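Local structure of siderophore periplasmic binding protein (5DH0) at residues A[246-251]-A[303-308]. The protein probably binds iron-loaded siderophores of the fuscachelin type outside the cell membrane and delivers them for uptake. Sequence-based numbering, arbitrary orientation.
Sequences VIFYET and EEVLKG
Val305, near the C-terminal end of helix 292-307, meets strand 246-250 through both of its methyl groups, one for Val246 and the other for Phe248. The contact is wholly apolar and small, 116 Å² summed over both sides. The two valines meet end on through their CG1 methyls, CG1 of Val246 lying 3.9 Å from CG1 of Val305. In both valines CG1 stands anti to the backbone N (chi1 174° in Val246, 164° in Val305), which brings this branch of each into the shared interface.

The second branch of Val305 turns to the aromatic ring. Its CG2 comes obliquely to the far end of the Phe248 ring, 3.5 Å from CZ of Phe248 and slightly farther from CE1. The ring reaches out from the strand to meet the valine coming from the helix, and Phe248 also packs on Phe188, Leu190 and Leu284 of the flanking strands. All three residues are buried.

Strand 246-250 lies between strands 187-193 and 281-284, parallel to both; two residues apart, Val246 and Phe248 lie on the same face of it. The last helix thus covers part of one face of the mixed sheet, as in the C-terminal α/β lobe of siderophore-binding proteins of this family.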
loop_
_atom_site.group_PDB
_atom_site.type_symbol
_atom_site.label_atom_id
_atom_site.label_comp_id
_atom_site.label_asym_id
_atom_site.label_seq_id
_atom_site.Cartn_x
_atom_site.Cartn_y
_atom_site.Cartn_z
ATOM N N VAL A 246 4.503 0.252 -10.930
ATOM C CA VAL A 246 4.800 1.189 -12.000
ATOM C C VAL A 246 5.337 2.483 -11.401
ATOM O O VAL A 246 4.755 3.048 -10.466
ATOM C CB VAL A 246 3.561 1.518 -12.846
ATOM C CG1 VAL A 246 3.888 2.615 -13.870
ATOM C CG2 VAL A 246 3.034 0.270 -13.525
ATOM N N ILE A 247 6.455 2.947 -11.941
ATOM C CA ILE A 247 7.060 4.167 -11.466
ATOM C C ILE A 247 7.144 5.172 -12.599
ATOM O O ILE A 247 7.678 4.869 -13.661
ATOM C CB ILE A 247 8.454 3.902 -10.891
ATOM C CG1 ILE A 247 8.347 3.062 -9.620
ATOM C CG2 ILE A 247 9.167 5.208 -10.595
ATOM C CD1 ILE A 247 9.721 2.827 -8.945
ATOM N N PHE A 248 6.585 6.356 -12.369
ATOM C CA PHE A 248 6.773 7.507 -13.249
ATOM C C PHE A 248 7.850 8.438 -12.685
ATOM O O PHE A 248 7.934 8.642 -11.462
ATOM C CB PHE A 248 5.475 8.297 -13.396
ATOM C CG PHE A 248 4.464 7.672 -14.301
ATOM C CD1 PHE A 248 4.606 7.748 -15.683
ATOM C CD2 PHE A 248 3.340 7.051 -13.774
ATOM C CE1 PHE A 248 3.648 7.180 -16.527
ATOM C CE2 PHE A 248 2.377 6.489 -14.605
ATOM C CZ PHE A 248 2.531 6.551 -15.979
ATOM N N TYR A 249 8.661 9.015 -13.564
ATOM C CA TYR A 249 9.575 10.080 -13.153
ATOM C C TYR A 249 9.288 11.331 -13.983
ATOM O O TYR A 249 9.115 11.269 -15.191
ATOM C CB TYR A 249 11.066 9.642 -13.280
ATOM C CG TYR A 249 11.500 9.172 -14.665
ATOM C CD1 TYR A 249 11.428 7.827 -15.032
ATOM C CD2 TYR A 249 11.984 10.065 -15.605
ATOM C CE1 TYR A 249 11.816 7.403 -16.299
ATOM C CE2 TYR A 249 12.369 9.639 -16.859
ATOM C CZ TYR A 249 12.284 8.316 -17.198
ATOM O OH TYR A 249 12.671 7.921 -18.449
ATOM N N GLU A 250 9.245 12.478 -13.331
ATOM C CA GLU A 250 9.062 13.743 -14.033
ATOM C C GLU A 250 10.166 14.038 -15.053
ATOM O O GLU A 250 11.348 13.784 -14.807
ATOM C CB GLU A 250 8.964 14.875 -13.005
ATOM C CG GLU A 250 7.729 14.715 -12.101
ATOM C CD GLU A 250 7.493 15.899 -11.175
ATOM O OE1 GLU A 250 8.443 16.715 -11.029
ATOM O OE2 GLU A 250 6.360 16.012 -10.606
ATOM N N THR A 251 9.767 14.553 -16.214
ATOM C CA THR A 251 10.713 15.005 -17.239
ATOM C C THR A 251 10.245 16.330 -17.793
ATOM O O THR A 251 9.192 16.819 -17.395
ATOM C CB THR A 251 10.836 14.023 -18.412
ATOM O OG1 THR A 251 9.563 13.900 -19.070
ATOM C CG2 THR A 251 11.310 12.654 -17.937
ATOM N N GLU A 303 -2.862 6.319 -19.558
ATOM C CA GLU A 303 -3.583 5.288 -20.329
ATOM C C GLU A 303 -2.607 4.429 -21.143
ATOM O O GLU A 303 -2.700 3.205 -21.142
ATOM C CB GLU A 303 -4.650 5.907 -21.257
ATOM N N GLU A 304 -1.657 5.071 -21.814
ATOM C CA GLU A 304 -0.634 4.343 -22.559
ATOM C C GLU A 304 0.104 3.300 -21.699
ATOM O O GLU A 304 0.382 2.191 -22.165
ATOM C CB GLU A 304 0.361 5.331 -23.166
ATOM C CG GLU A 304 1.353 4.723 -24.156
ATOM C CD GLU A 304 0.732 4.399 -25.523
ATOM O OE1 GLU A 304 -0.510 4.493 -25.688
ATOM O OE2 GLU A 304 1.504 4.065 -26.448
ATOM N N VAL A 305 0.399 3.632 -20.443
ATOM C CA VAL A 305 1.026 2.667 -19.546
ATOM C C VAL A 305 0.083 1.522 -19.193
ATOM O O VAL A 305 0.474 0.350 -19.210
ATOM C CB VAL A 305 1.509 3.331 -18.242
ATOM C CG1 VAL A 305 1.794 2.282 -17.166
ATOM C CG2 VAL A 305 2.754 4.151 -18.512
ATOM N N LEU A 306 -1.157 1.871 -18.865
ATOM C CA LEU A 306 -2.169 0.884 -18.518
ATOM C C LEU A 306 -2.358 -0.174 -19.622
ATOM O O LEU A 306 -2.514 -1.355 -19.321
ATOM C CB LEU A 306 -3.489 1.595 -18.211
ATOM C CG LEU A 306 -3.474 2.445 -16.934
ATOM C CD1 LEU A 306 -4.653 3.401 -16.887
ATOM C CD2 LEU A 306 -3.492 1.566 -15.709
ATOM N N LYS A 307 -2.323 0.253 -20.887
ATOM C CA LYS A 307 -2.452 -0.659 -22.035
ATOM C C LYS A 307 -1.405 -1.781 -22.011
ATOM O O LYS A 307 -1.691 -2.912 -22.394
ATOM C CB LYS A 307 -2.338 0.109 -23.356
ATOM C CG LYS A 307 -3.604 0.825 -23.812
ATOM C CD LYS A 307 -3.373 1.541 -25.148
ATOM C CE LYS A 307 -4.354 2.699 -25.358
ATOM N NZ LYS A 307 -4.227 3.332 -26.709
ATOM N N GLY A 308 -0.189 -1.466 -21.576
ATOM C CA GLY A 308 0.837 -2.482 -21.425
ATOM C C GLY A 308 0.735 -3.181 -20.080
ATOM O O GLY A 308 1.607 -3.965 -19.709
#